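Local coordinates for protein putative hydrolase (Bacteroides ovatus, PDB 4HBS) that is of unknown function but is a putative hydrolase folded as a five-bladed beta-propeller, probably related to the beta-fructosidase clan of glycosidases, at residues A[352-357]-A[376-381]; A[343-348]-A[392-397]; A[316-321]-A[338-343]; A[57-62]-A[74-79]. All coordinates share one frame; numbering follows the deposited sequence.

Interaction 1. Residues A[352-357]-A[376-381]. With GOL (glycerol), chain D.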
loop_
_atom_site.group_PDB
_atom_site.type_symbol
_atom_site.label_atom_id
_atom_site.label_comp_id
_atom_site.label_asym_id
_atom_site.label_seq_id
_atom_site.Cartn_x
_atom_site.Cartn_y
_atom_site.Cartn_z
ATOM N N ARG A 352 13.156 18.307 4.653
ATOM C CA ARG A 352 13.066 18.093 3.195
ATOM C C ARG A 352 13.366 16.616 2.889
ATOM O O ARG A 352 14.122 15.993 3.627
ATOM C CB ARG A 352 14.041 19.024 2.431
ATOM C CG ARG A 352 13.608 20.498 2.418
ATOM C CD ARG A 352 14.204 21.333 1.265
ATOM N NE ARG A 352 13.296 22.411 0.827
ATOM C CZ ARG A 352 13.546 23.287 -0.150
ATOM N NH1 ARG A 352 14.696 23.241 -0.823
ATOM N NH2 ARG A 352 12.648 24.219 -0.461
ATOM N N TYR A 353 12.746 16.043 1.855
ATOM C CA TYR A 353 12.943 14.621 1.499
ATOM C C TYR A 353 13.007 14.471 -0.020
ATOM O O TYR A 353 12.872 15.472 -0.727
ATOM C CB TYR A 353 11.823 13.762 2.107
ATOM C CG TYR A 353 10.446 14.135 1.623
ATOM C CD1 TYR A 353 9.701 15.111 2.268
ATOM C CD2 TYR A 353 9.882 13.510 0.522
ATOM C CE1 TYR A 353 8.412 15.432 1.853
ATOM C CE2 TYR A 353 8.613 13.856 0.066
ATOM C CZ TYR A 353 7.881 14.821 0.734
ATOM O OH TYR A 353 6.648 15.180 0.258
ATOM N N GLN A 354 13.249 13.241 -0.526
ATOM C CA GLN A 354 13.380 13.011 -1.971
ATOM C C GLN A 354 12.035 12.776 -2.628
ATOM O O GLN A 354 11.598 13.629 -3.400
ATOM C CB GLN A 354 14.346 11.841 -2.281
ATOM C CG GLN A 354 14.702 11.671 -3.775
ATOM C CD GLN A 354 15.388 10.350 -4.084
ATOM O OE1 GLN A 354 14.982 9.294 -3.618
ATOM N NE2 GLN A 354 16.429 10.369 -4.914
ATOM N N HIS A 355 11.385 11.631 -2.349
ATOM C CA HIS A 355 10.131 11.250 -3.003
ATOM C C HIS A 355 9.053 10.862 -2.037
ATOM O O HIS A 355 9.323 10.264 -1.007
ATOM C CB HIS A 355 10.348 10.043 -3.937
ATOM C CG HIS A 355 11.185 10.336 -5.132
ATOM N ND1 HIS A 355 12.147 9.443 -5.568
ATOM C CD2 HIS A 355 11.197 11.422 -5.941
ATOM C CE1 HIS A 355 12.705 9.998 -6.634
ATOM N NE2 HIS A 355 12.167 11.193 -6.897
ATOM N N VAL A 356 7.822 11.142 -2.418
ATOM C CA VAL A 356 6.650 10.702 -1.706
ATOM C C VAL A 356 5.997 9.725 -2.688
ATOM O O VAL A 356 5.939 9.999 -3.892
ATOM C CB VAL A 356 5.712 11.828 -1.178
ATOM C CG1 VAL A 356 5.450 12.910 -2.219
ATOM C CG2 VAL A 356 4.414 11.244 -0.657
ATOM N N TYR A 357 5.631 8.554 -2.221
ATOM C CA TYR A 357 5.075 7.549 -3.113
ATOM C C TYR A 357 4.175 6.616 -2.338
ATOM O O TYR A 357 3.951 6.844 -1.147
ATOM C CB TYR A 357 6.208 6.794 -3.828
ATOM C CG TYR A 357 7.194 6.119 -2.898
ATOM C CD1 TYR A 357 8.222 6.841 -2.293
ATOM C CD2 TYR A 357 7.142 4.749 -2.676
ATOM C CE1 TYR A 357 9.122 6.227 -1.429
ATOM C CE2 TYR A 357 8.055 4.118 -1.841
ATOM C CZ TYR A 357 9.057 4.859 -1.229
ATOM O OH TYR A 357 9.993 4.244 -0.432
ATOM N N ASN A 376 4.513 6.957 1.720
ATOM C CA ASN A 376 5.844 6.406 1.899
ATOM C C ASN A 376 6.751 7.535 1.484
ATOM O O ASN A 376 6.394 8.233 0.536
ATOM C CB ASN A 376 6.093 5.158 1.037
ATOM C CG ASN A 376 5.382 3.872 1.386
ATOM O OD1 ASN A 376 5.529 2.890 0.650
ATOM N ND2 ASN A 376 4.630 3.786 2.493
ATOM N N THR A 377 7.879 7.763 2.186
ATOM C CA THR A 377 8.817 8.828 1.824
ATOM C C THR A 377 10.210 8.270 1.809
ATOM O O THR A 377 10.456 7.199 2.347
ATOM C CB THR A 377 8.653 10.064 2.702
ATOM O OG1 THR A 377 8.411 9.662 4.046
ATOM C CG2 THR A 377 7.515 10.945 2.216
ATOM N N ASP A 378 11.105 9.004 1.154
ATOM C CA ASP A 378 12.489 8.657 0.799
ATOM C C ASP A 378 13.434 9.810 1.043
ATOM O O ASP A 378 13.043 10.944 0.768
ATOM C CB ASP A 378 12.475 8.489 -0.756
ATOM C CG ASP A 378 12.912 7.224 -1.393
ATOM O OD1 ASP A 378 12.824 6.173 -0.740
ATOM O OD2 ASP A 378 13.192 7.252 -2.602
ATOM N N CYS A 379 14.716 9.545 1.353
ATOM C CA CYS A 379 15.751 10.599 1.337
ATOM C C CYS A 379 16.722 10.219 0.200
ATOM O O CYS A 379 16.808 9.035 -0.152
ATOM C CB CYS A 379 16.443 10.772 2.682
ATOM S SG CYS A 379 17.139 9.262 3.363
ATOM N N SER A 380 17.348 11.212 -0.456
ATOM C CA SER A 380 18.219 10.960 -1.627
ATOM C C SER A 380 19.311 9.940 -1.344
ATOM O O SER A 380 19.488 8.993 -2.114
ATOM C CB SER A 380 18.865 12.253 -2.113
ATOM O OG SER A 380 17.906 13.282 -2.306
ATOM N N ASN A 381 20.006 10.110 -0.217
ATOM C CA ASN A 381 21.110 9.247 0.174
ATOM C C ASN A 381 20.669 8.205 1.209
ATOM O O ASN A 381 20.109 8.556 2.248
ATOM C CB ASN A 381 22.227 10.097 0.703
ATOM C CG ASN A 381 22.677 11.199 -0.261
ATOM O OD1 ASN A 381 22.535 12.390 0.027
ATOM N ND2 ASN A 381 23.173 10.840 -1.458
HETATM C C1 GOL D . 11.663 3.529 -4.200
HETATM O O1 GOL D . 11.259 2.179 -4.424
HETATM C C2 GOL D . 11.454 4.368 -5.440
HETATM O O2 GOL D . 10.062 4.651 -5.624
HETATM C C3 GOL D . 12.257 5.650 -5.411
HETATM O O3 GOL D . 11.599 6.676 -4.672
#
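His-355 and Asp-378 are bridged by a hydroxyl of a glycerol that probably came from the crystallisation liquor. O3 of the glycerol accepts from His-355 ND1 at 3.0 Å, lying at the imidazole edge, and donates to Asp-378 OD2 at 2.7 Å. The same molecule spans to Tyr-357, whose ring has glycerol O2 over one face and Asn-376 CB over the other; CB sits 3.7 Å from the Tyr-357 ring centroid, only 15° off the normal, a CH-pi contact. Tyr-357 CG stands between its own N and C (chi1 58°), which swings the ring back across the neighbouring strand, and its OH is hydrogen-bonded to Asp-59. A leucine in place of Tyr-357 would probably leave Asp-59 without this mate and strip the flat cover from Asn-376. The backbones form the end of the antiparallel hairpin made by strands 356-361 and 371-377 in one propeller blade: Tyr-357 and Asn-376 are a hydrogen-bonded pair, with Tyr-357 N to Asn-376 O 2.9 Å, and Val-356 with Thr-377 is the non-hydrogen-bonded pair beside it. Where the strands give way to loop, Gln-354 N still reaches Asp-378 O. On the Val-356 side of the sheet, Thr-377 CG2 covers one face of the Tyr-353 ring, 4.0 Å from the ring centroid, while Tyr-353 OH is hydrogen-bonded to Pro-342 O.

Interaction 2. Residues A[343-348]-A[392-397]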
loop_
_atom_site.group_PDB
_atom_site.type_symbol
_atom_site.label_atom_id
_atom_site.label_comp_id
_atom_site.label_asym_id
_atom_site.label_seq_id
_atom_site.Cartn_x
_atom_site.Cartn_y
_atom_site.Cartn_z
ATOM N N GLU A 343 5.459 19.283 1.776
ATOM C CA GLU A 343 6.786 19.410 1.174
ATOM C C GLU A 343 7.869 19.033 2.233
ATOM O O GLU A 343 8.962 18.581 1.869
ATOM C CB GLU A 343 6.943 20.861 0.686
ATOM C CG GLU A 343 8.170 21.172 -0.156
ATOM C CD GLU A 343 8.378 22.664 -0.348
ATOM O OE1 GLU A 343 7.385 23.423 -0.242
ATOM O OE2 GLU A 343 9.536 23.080 -0.591
ATOM N N PHE A 344 7.528 19.193 3.549
ATOM C CA PHE A 344 8.406 18.926 4.698
ATOM C C PHE A 344 7.805 17.906 5.665
ATOM O O PHE A 344 6.593 17.925 5.893
ATOM C CB PHE A 344 8.610 20.225 5.458
ATOM C CG PHE A 344 9.185 21.315 4.614
ATOM C CD1 PHE A 344 10.555 21.456 4.475
ATOM C CD2 PHE A 344 8.356 22.195 3.929
ATOM C CE1 PHE A 344 11.092 22.495 3.714
ATOM C CE2 PHE A 344 8.891 23.209 3.134
ATOM C CZ PHE A 344 10.257 23.360 3.040
ATOM N N LEU A 345 8.656 17.043 6.260
ATOM C CA LEU A 345 8.221 16.034 7.237
ATOM C C LEU A 345 8.346 16.556 8.660
ATOM O O LEU A 345 9.292 17.275 8.953
ATOM C CB LEU A 345 9.066 14.762 7.111
ATOM C CG LEU A 345 9.131 14.123 5.753
ATOM C CD1 LEU A 345 10.075 12.955 5.764
ATOM C CD2 LEU A 345 7.760 13.709 5.272
ATOM N N ASP A 346 7.402 16.177 9.554
ATOM C CA ASP A 346 7.442 16.554 10.982
ATOM C C ASP A 346 8.459 15.610 11.621
ATOM O O ASP A 346 8.134 14.506 12.048
ATOM C CB ASP A 346 6.039 16.478 11.618
ATOM C CG ASP A 346 5.035 17.491 11.035
ATOM O OD1 ASP A 346 5.484 18.465 10.341
ATOM O OD2 ASP A 346 3.811 17.337 11.297
ATOM N N LYS A 347 9.712 16.049 11.584
ATOM C CA LYS A 347 10.911 15.308 11.906
ATOM C C LYS A 347 11.952 16.090 12.680
ATOM O O LYS A 347 12.079 17.295 12.458
ATOM C CB LYS A 347 11.589 15.050 10.553
ATOM C CG LYS A 347 11.573 13.667 10.062
ATOM C CD LYS A 347 12.394 13.508 8.788
ATOM C CE LYS A 347 13.803 14.035 8.853
ATOM N NZ LYS A 347 14.694 13.358 9.811
ATOM N N ILE A 348 12.842 15.390 13.396
ATOM C CA ILE A 348 14.038 16.008 13.954
ATOM C C ILE A 348 15.014 16.145 12.743
ATOM O O ILE A 348 14.999 15.301 11.854
ATOM C CB ILE A 348 14.633 15.155 15.117
ATOM C CG1 ILE A 348 13.754 15.241 16.356
ATOM C CG2 ILE A 348 16.067 15.588 15.449
ATOM C CD1 ILE A 348 13.941 14.097 17.322
ATOM N N ALA A 392 15.669 8.230 11.637
ATOM C CA ALA A 392 14.644 7.192 11.654
ATOM C C ALA A 392 13.371 7.561 10.851
ATOM O O ALA A 392 12.712 6.663 10.315
ATOM C CB ALA A 392 14.247 6.872 13.092
ATOM N N ASP A 393 13.038 8.873 10.759
ATOM C CA ASP A 393 11.756 9.341 10.240
ATOM C C ASP A 393 11.675 9.792 8.747
ATOM O O ASP A 393 10.668 10.393 8.344
ATOM C CB ASP A 393 11.260 10.433 11.174
ATOM C CG ASP A 393 10.932 9.904 12.555
ATOM O OD1 ASP A 393 10.231 8.864 12.646
ATOM O OD2 ASP A 393 11.452 10.464 13.542
ATOM N N PHE A 394 12.624 9.381 7.910
ATOM C CA PHE A 394 12.491 9.629 6.477
ATOM C C PHE A 394 11.677 8.507 5.889
ATOM O O PHE A 394 10.727 8.722 5.139
ATOM C CB PHE A 394 13.865 9.677 5.788
ATOM C CG PHE A 394 14.626 10.960 5.997
ATOM C CD1 PHE A 394 14.154 12.160 5.477
ATOM C CD2 PHE A 394 15.851 10.959 6.644
ATOM C CE1 PHE A 394 14.902 13.329 5.584
ATOM C CE2 PHE A 394 16.572 12.143 6.806
ATOM C CZ PHE A 394 16.093 13.321 6.274
ATOM N N TYR A 395 12.069 7.285 6.249
ATOM C CA TYR A 395 11.528 6.061 5.729
ATOM C C TYR A 395 10.478 5.394 6.626
ATOM O O TYR A 395 10.700 4.319 7.178
ATOM C CB TYR A 395 12.697 5.134 5.509
ATOM C CG TYR A 395 12.393 4.022 4.556
ATOM C CD1 TYR A 395 12.134 4.279 3.217
ATOM C CD2 TYR A 395 12.400 2.701 4.979
ATOM C CE1 TYR A 395 11.853 3.259 2.332
ATOM C CE2 TYR A 395 12.147 1.669 4.097
ATOM C CZ TYR A 395 11.889 1.949 2.766
ATOM O OH TYR A 395 11.679 0.952 1.862
ATOM N N ARG A 396 9.301 5.989 6.684
ATOM C CA ARG A 396 8.172 5.437 7.425
ATOM C C ARG A 396 6.900 6.095 6.937
ATOM O O ARG A 396 6.962 7.195 6.348
ATOM C CB ARG A 396 8.333 5.570 8.958
ATOM C CG ARG A 396 8.985 6.828 9.445
ATOM C CD ARG A 396 8.023 7.982 9.499
ATOM N NE ARG A 396 7.684 8.299 10.882
ATOM C CZ ARG A 396 6.532 8.034 11.498
ATOM N NH1 ARG A 396 5.530 7.458 10.845
ATOM N NH2 ARG A 396 6.364 8.369 12.766
ATOM N N PRO A 397 5.727 5.437 7.133
ATOM C CA PRO A 397 4.493 6.039 6.648
ATOM C C PRO A 397 4.026 7.196 7.495
ATOM O O PRO A 397 4.308 7.263 8.680
ATOM C CB PRO A 397 3.491 4.885 6.687
ATOM C CG PRO A 397 3.999 3.971 7.710
ATOM C CD PRO A 397 5.471 4.137 7.790
#
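Leu-345 and Lys-347 face Asp-393 and Phe-394 across two irregular backbones, whose nearest CA atoms, those of Lys-347 and Asp-393, stay 6.3 Å apart, so side chains carry the contact. Lys-347 does most of it. Its chain is bent at the third and fourth torsions (52° and 64°), and this double turn folds the outer end over one face of the Phe-394 ring. CE lies 3.7 Å from the ring centroid as a CH-pi donor, and NZ of Lys-347 is 3.9 Å from the same Phe-394 centroid, 19° off its normal, a cation-pi contact. The ammonium is also tethered by hydrogen bonds to the carbonyls of Ile-348, at 2.8 Å from NZ to O, and of Gly-390. Nearer the backbone, Lys-347 CG packs on Asp-393 CB at 3.4 Å, the two side chains running past one another head to tail. A serine in place of Lys-347 would probably bare this ring face and leave the Ile-348 and Gly-390 carbonyls without their shared donor. Leu-345 CD1 adds a looser apolar touch, 4.2 Å from Phe-394 CD1. Asp-393 turns its carboxylate to Arg-396 NE, 3.1 Å from OD1, and forms a second salt bridge with Arg-87. A lysine laid over an aromatic face thus joins the linker between two propeller blades to a loop of the second, between strands 371-377 and 399-403.

Interaction 3. Residues A[316-321]-A[338-343]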
loop_
_atom_site.group_PDB
_atom_site.type_symbol
_atom_site.label_atom_id
_atom_site.label_comp_id
_atom_site.label_asym_id
_atom_site.label_seq_id
_atom_site.Cartn_x
_atom_site.Cartn_y
_atom_site.Cartn_z
ATOM N N PHE A 316 6.051 11.199 -8.897
ATOM C CA PHE A 316 6.112 11.396 -7.447
ATOM C C PHE A 316 5.519 12.749 -7.032
ATOM O O PHE A 316 6.108 13.476 -6.215
ATOM C CB PHE A 316 7.556 11.280 -6.943
ATOM C CG PHE A 316 8.227 9.987 -7.304
ATOM C CD1 PHE A 316 7.882 8.813 -6.666
ATOM C CD2 PHE A 316 9.263 9.956 -8.229
ATOM C CE1 PHE A 316 8.561 7.625 -6.935
ATOM C CE2 PHE A 316 9.919 8.759 -8.529
ATOM C CZ PHE A 316 9.575 7.604 -7.869
ATOM N N GLY A 317 4.380 13.087 -7.617
ATOM C CA GLY A 317 3.727 14.346 -7.324
ATOM C C GLY A 317 3.110 14.309 -5.949
ATOM O O GLY A 317 2.732 13.244 -5.459
ATOM N N ARG A 318 3.055 15.460 -5.306
ATOM C CA ARG A 318 2.470 15.588 -3.984
ATOM C C ARG A 318 0.970 15.725 -4.113
ATOM O O ARG A 318 0.290 15.508 -3.117
ATOM C CB ARG A 318 3.070 16.783 -3.226
ATOM C CG ARG A 318 4.573 16.677 -3.033
ATOM C CD ARG A 318 5.172 17.789 -2.189
ATOM N NE ARG A 318 5.096 19.127 -2.814
ATOM C CZ ARG A 318 4.407 20.187 -2.352
ATOM N NH1 ARG A 318 3.666 20.089 -1.245
ATOM N NH2 ARG A 318 4.445 21.347 -3.003
ATOM N N ASP A 319 0.427 16.065 -5.318
ATOM C CA ASP A 319 -1.035 16.163 -5.504
ATOM C C ASP A 319 -1.685 14.761 -5.528
ATOM O O ASP A 319 -1.301 13.927 -6.341
ATOM C CB ASP A 319 -1.408 16.935 -6.799
ATOM C CG ASP A 319 -1.173 18.447 -6.780
ATOM O OD1 ASP A 319 -0.868 18.992 -5.693
ATOM O OD2 ASP A 319 -1.321 19.089 -7.853
ATOM N N VAL A 320 -2.639 14.509 -4.602
ATOM C CA VAL A 320 -3.408 13.257 -4.527
ATOM C C VAL A 320 -4.631 13.472 -5.387
ATOM O O VAL A 320 -5.419 14.367 -5.083
ATOM C CB VAL A 320 -3.781 12.909 -3.071
ATOM C CG1 VAL A 320 -4.681 11.674 -3.015
ATOM C CG2 VAL A 320 -2.523 12.714 -2.234
ATOM N N LEU A 321 -4.781 12.692 -6.469
ATOM C CA LEU A 321 -5.871 12.855 -7.431
ATOM C C LEU A 321 -7.061 11.972 -7.155
ATOM O O LEU A 321 -6.919 10.905 -6.565
ATOM C CB LEU A 321 -5.366 12.534 -8.840
ATOM C CG LEU A 321 -4.120 13.275 -9.279
ATOM C CD1 LEU A 321 -3.770 12.908 -10.691
ATOM C CD2 LEU A 321 -4.284 14.782 -9.125
ATOM N N LEU A 338 -7.538 16.100 -4.640
ATOM C CA LEU A 338 -8.083 15.891 -3.297
ATOM C C LEU A 338 -7.342 16.784 -2.319
ATOM O O LEU A 338 -7.962 17.591 -1.623
ATOM C CB LEU A 338 -7.965 14.417 -2.917
ATOM C CG LEU A 338 -8.705 13.969 -1.685
ATOM C CD1 LEU A 338 -10.192 14.162 -1.840
ATOM C CD2 LEU A 338 -8.388 12.506 -1.373
ATOM N N PHE A 339 -6.016 16.719 -2.352
ATOM C CA PHE A 339 -5.144 17.582 -1.566
ATOM C C PHE A 339 -3.683 17.408 -2.002
ATOM O O PHE A 339 -3.377 16.513 -2.787
ATOM C CB PHE A 339 -5.305 17.321 -0.065
ATOM C CG PHE A 339 -4.621 16.096 0.488
ATOM C CD1 PHE A 339 -5.167 14.833 0.304
ATOM C CD2 PHE A 339 -3.497 16.214 1.302
ATOM C CE1 PHE A 339 -4.567 13.704 0.872
ATOM C CE2 PHE A 339 -2.930 15.091 1.908
ATOM C CZ PHE A 339 -3.467 13.845 1.689
ATOM N N THR A 340 -2.804 18.263 -1.490
ATOM C CA THR A 340 -1.374 18.250 -1.793
ATOM C C THR A 340 -0.606 17.819 -0.568
ATOM O O THR A 340 -0.754 18.431 0.483
ATOM C CB THR A 340 -0.937 19.612 -2.266
ATOM O OG1 THR A 340 -1.798 20.008 -3.333
ATOM C CG2 THR A 340 0.487 19.612 -2.751
ATOM N N LEU A 341 0.217 16.777 -0.691
ATOM C CA LEU A 341 0.974 16.244 0.439
ATOM C C LEU A 341 2.061 17.203 0.859
ATOM O O LEU A 341 2.576 17.915 0.008
ATOM C CB LEU A 341 1.573 14.883 0.089
ATOM C CG LEU A 341 0.535 13.775 -0.060
ATOM C CD1 LEU A 341 1.034 12.654 -0.955
ATOM C CD2 LEU A 341 0.125 13.252 1.283
ATOM N N PRO A 342 2.431 17.251 2.158
ATOM C CA PRO A 342 3.453 18.213 2.600
ATOM C C PRO A 342 4.789 18.130 1.879
ATOM O O PRO A 342 5.219 17.059 1.462
ATOM C CB PRO A 342 3.646 17.877 4.076
ATOM C CG PRO A 342 2.404 17.221 4.492
ATOM C CD PRO A 342 1.879 16.495 3.300
ATOM N N GLU A 343 5.459 19.283 1.776
ATOM C CA GLU A 343 6.786 19.410 1.174
ATOM C C GLU A 343 7.869 19.033 2.233
ATOM O O GLU A 343 8.962 18.581 1.869
ATOM C CB GLU A 343 6.943 20.861 0.686
ATOM C CG GLU A 343 8.170 21.172 -0.156
ATOM C CD GLU A 343 8.378 22.664 -0.348
ATOM O OE1 GLU A 343 7.385 23.423 -0.242
ATOM O OE2 GLU A 343 9.536 23.080 -0.591
#
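Arg-318 lays its guanidinium between two residues of 338-343: Glu-343 CB lies over one face, and Thr-340 CG2, 3.5 Å from Arg-318 NH1, over the other. A bend at the third torsion (chi3 -66°) turns the planar group back along the partner chain, so that NH1 donates to Leu-341 O at 2.7 Å, with the oxygen at the guanidinium edge and 16° from its plane. The carboxylate of Glu-343 is too far for a salt bridge; its OE1 is 4.5 Å from Arg-318 NH2 and well out of the guanidinium plane, so it probably contributes only a diffuse attraction. Asp-319 and Thr-340, a non-hydrogen-bonded antiparallel pair, put their side chains on the same face, and Thr-340 OG1 donates to Asp-319 OD1 at 2.7 Å. These strands, 319-325 and 333-340, form the outer hairpin of a four-stranded propeller blade; their short segments run 164° apart, close to antiparallel. On the other face, Val-320 and Phe-339 form an apolar patch with Leu-338 and Leu-341. Val-320 lies alongside Phe-339 and sets CG2 over one face of its ring, 4.3 Å from the centroid, while its CG1 meets Leu-338 CD2. The same CG2 of Val-320 also reaches Leu-341 CD1, at 3.8 Å. This patch packs against the adjoining blade, where Val-320 and Leu-341 both touch Val-359 and Phe-339 touches Ile-373 and Val-402.

Interaction 4. Residues A[57-62]-A[74-79]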
loop_
_atom_site.group_PDB
_atom_site.type_symbol
_atom_site.label_atom_id
_atom_site.label_comp_id
_atom_site.label_asym_id
_atom_site.label_seq_id
_atom_site.Cartn_x
_atom_site.Cartn_y
_atom_site.Cartn_z
ATOM N N GLY A 57 10.547 1.463 10.596
ATOM C CA GLY A 57 10.601 2.166 9.317
ATOM C C GLY A 57 10.329 1.222 8.163
ATOM O O GLY A 57 10.753 0.069 8.201
ATOM N N GLY A 58 9.603 1.692 7.158
ATOM C CA GLY A 58 9.193 0.838 6.058
ATOM C C GLY A 58 8.460 1.486 4.910
ATOM O O GLY A 58 8.209 2.688 4.887
ATOM N N ASP A 59 8.092 0.636 3.978
ATOM C CA ASP A 59 7.561 0.890 2.642
ATOM C C ASP A 59 6.337 0.017 2.419
ATOM O O ASP A 59 6.130 -0.939 3.172
ATOM C CB ASP A 59 8.695 0.444 1.729
ATOM C CG ASP A 59 8.753 0.894 0.308
ATOM O OD1 ASP A 59 9.151 2.040 0.087
ATOM O OD2 ASP A 59 8.671 0.011 -0.603
ATOM N N GLY A 60 5.571 0.302 1.373
ATOM C CA GLY A 60 4.340 -0.426 1.079
ATOM C C GLY A 60 3.243 0.081 1.987
ATOM O O GLY A 60 2.726 1.177 1.770
ATOM N N VAL A 61 2.956 -0.661 3.071
ATOM C CA VAL A 61 1.964 -0.279 4.086
ATOM C C VAL A 61 0.581 -0.427 3.452
ATOM O O VAL A 61 0.019 0.531 2.926
ATOM C CB VAL A 61 2.227 1.150 4.692
ATOM C CG1 VAL A 61 1.331 1.416 5.889
ATOM C CG2 VAL A 61 3.697 1.316 5.095
ATOM N N PHE A 62 0.087 -1.671 3.440
ATOM C CA PHE A 62 -1.208 -2.058 2.869
ATOM C C PHE A 62 -2.049 -2.726 3.931
ATOM O O PHE A 62 -1.598 -3.709 4.503
ATOM C CB PHE A 62 -1.010 -3.047 1.719
ATOM C CG PHE A 62 -0.234 -2.578 0.516
ATOM C CD1 PHE A 62 1.155 -2.515 0.546
ATOM C CD2 PHE A 62 -0.865 -2.406 -0.707
ATOM C CE1 PHE A 62 1.878 -2.141 -0.587
ATOM C CE2 PHE A 62 -0.139 -2.057 -1.845
ATOM C CZ PHE A 62 1.227 -1.907 -1.773
ATOM N N SER A 74 0.762 -5.237 5.511
ATOM C CA SER A 74 1.923 -5.800 4.811
ATOM C C SER A 74 2.885 -4.688 4.453
ATOM O O SER A 74 2.459 -3.574 4.128
ATOM C CB SER A 74 1.528 -6.584 3.565
ATOM O OG SER A 74 0.966 -5.789 2.543
ATOM N N PHE A 75 4.184 -4.981 4.523
ATOM C CA PHE A 75 5.233 -4.016 4.228
ATOM C C PHE A 75 6.194 -4.595 3.258
ATOM O O PHE A 75 6.342 -5.816 3.176
ATOM C CB PHE A 75 5.991 -3.596 5.508
ATOM C CG PHE A 75 5.085 -3.134 6.624
ATOM C CD1 PHE A 75 4.472 -4.052 7.466
ATOM C CD2 PHE A 75 4.798 -1.781 6.800
ATOM C CE1 PHE A 75 3.576 -3.638 8.445
ATOM C CE2 PHE A 75 3.891 -1.370 7.785
ATOM C CZ PHE A 75 3.294 -2.304 8.606
ATOM N N ASN A 76 6.884 -3.706 2.540
ATOM C CA ASN A 76 7.921 -4.035 1.576
ATOM C C ASN A 76 9.226 -3.812 2.338
ATOM O O ASN A 76 9.271 -4.165 3.532
ATOM C CB ASN A 76 7.747 -3.176 0.298
ATOM C CG ASN A 76 6.521 -3.531 -0.516
ATOM O OD1 ASN A 76 5.958 -4.615 -0.401
ATOM N ND2 ASN A 76 6.070 -2.617 -1.358
ATOM N N ASP A 77 10.276 -3.247 1.712
ATOM C CA ASP A 77 11.557 -3.068 2.382
ATOM C C ASP A 77 11.372 -2.290 3.683
ATOM O O ASP A 77 10.929 -1.147 3.632
ATOM C CB ASP A 77 12.544 -2.367 1.458
ATOM C CG ASP A 77 12.982 -3.149 0.242
ATOM O OD1 ASP A 77 12.506 -4.293 0.061
ATOM O OD2 ASP A 77 13.788 -2.611 -0.551
ATOM N N SER A 78 11.622 -2.944 4.854
ATOM C CA SER A 78 11.443 -2.330 6.176
ATOM C C SER A 78 12.633 -2.550 7.090
ATOM O O SER A 78 13.235 -3.606 7.046
ATOM C CB SER A 78 10.211 -2.909 6.865
ATOM O OG SER A 78 9.010 -2.602 6.185
ATOM N N PHE A 79 12.920 -1.564 7.970
ATOM C CA PHE A 79 13.988 -1.636 8.963
ATOM C C PHE A 79 13.469 -2.279 10.250
ATOM O O PHE A 79 12.509 -1.792 10.839
ATOM C CB PHE A 79 14.546 -0.248 9.305
ATOM C CG PHE A 79 15.296 0.430 8.197
ATOM C CD1 PHE A 79 16.513 -0.066 7.757
ATOM C CD2 PHE A 79 14.813 1.597 7.620
ATOM C CE1 PHE A 79 17.208 0.562 6.717
ATOM C CE2 PHE A 79 15.510 2.226 6.585
ATOM C CZ PHE A 79 16.702 1.702 6.139
#
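Phe-62 and Phe-75 meet the opposing segment with no partner from it squarely over a face. At the edge of the Phe-62 ring lie Ser-74 O and, farther off, Asn-76 ND2; at that of Phe-75 lies Asp-59 O, while Val-61 CG2 comes in obliquely, 3.7 Å from Phe-75 CD2. Phe-75 also meets Trp-55, their planes at about 45°. The carboxylate of Asp-59 and the amide of Asn-76 are turned 51° apart, and they touch through carbon: Asp-59 OD2 is 3.4 Å from Asn-76 CB. With CG of Asp-59 anti to N (chi1 -162°), OD1 is directed to Tyr-357 OH, its hydrogen-bond partner. The backbones are antiparallel. Ser-74 O takes Phe-62 N at 3.1 Å and a weak bond from Val-61 N, so that two residues face one: a G1 beta bulge, in which Val-61 has a positive phi. Beyond it Asn-76 N reaches Asp-59 O at 2.9 Å, and Phe-79 N reaches Gly-57 O at 2.7 Å. Ser-78 OG turns back on its own segment, to Asn-76 O. The hairpin is buried, yet its polar ends are met by other blades or loops: Asn-76 OD1 by Ala-160 N, and Asp-77 by Arg-96 in a salt bridge. Such pairing suggests that polar bonds, as well as apolar packing, help to hold this inner strand pair between neighbouring blades.

In the fold
Along the chain, interaction 4 comes first and interaction 3 second; interaction 2 then spans interaction 1. Interactions 4, 3 and 1 lie on hairpins of three different blades, in sheets holding strands 60-65, 319-325 and 356-361, and interaction 2 ties together loops around the last. Interaction 1 touches all the others, with centres about 9, 13 and 14 Å from those of interactions 2, 3 and 4, whereas interactions 3 and 4 lie about 20 Å apart, centre to centre, without touching. Since the sheet of strand 356-361 also takes in strands 24-26 and 38-42, it joins both ends of the chain, and these contacts probably help close the propeller ring.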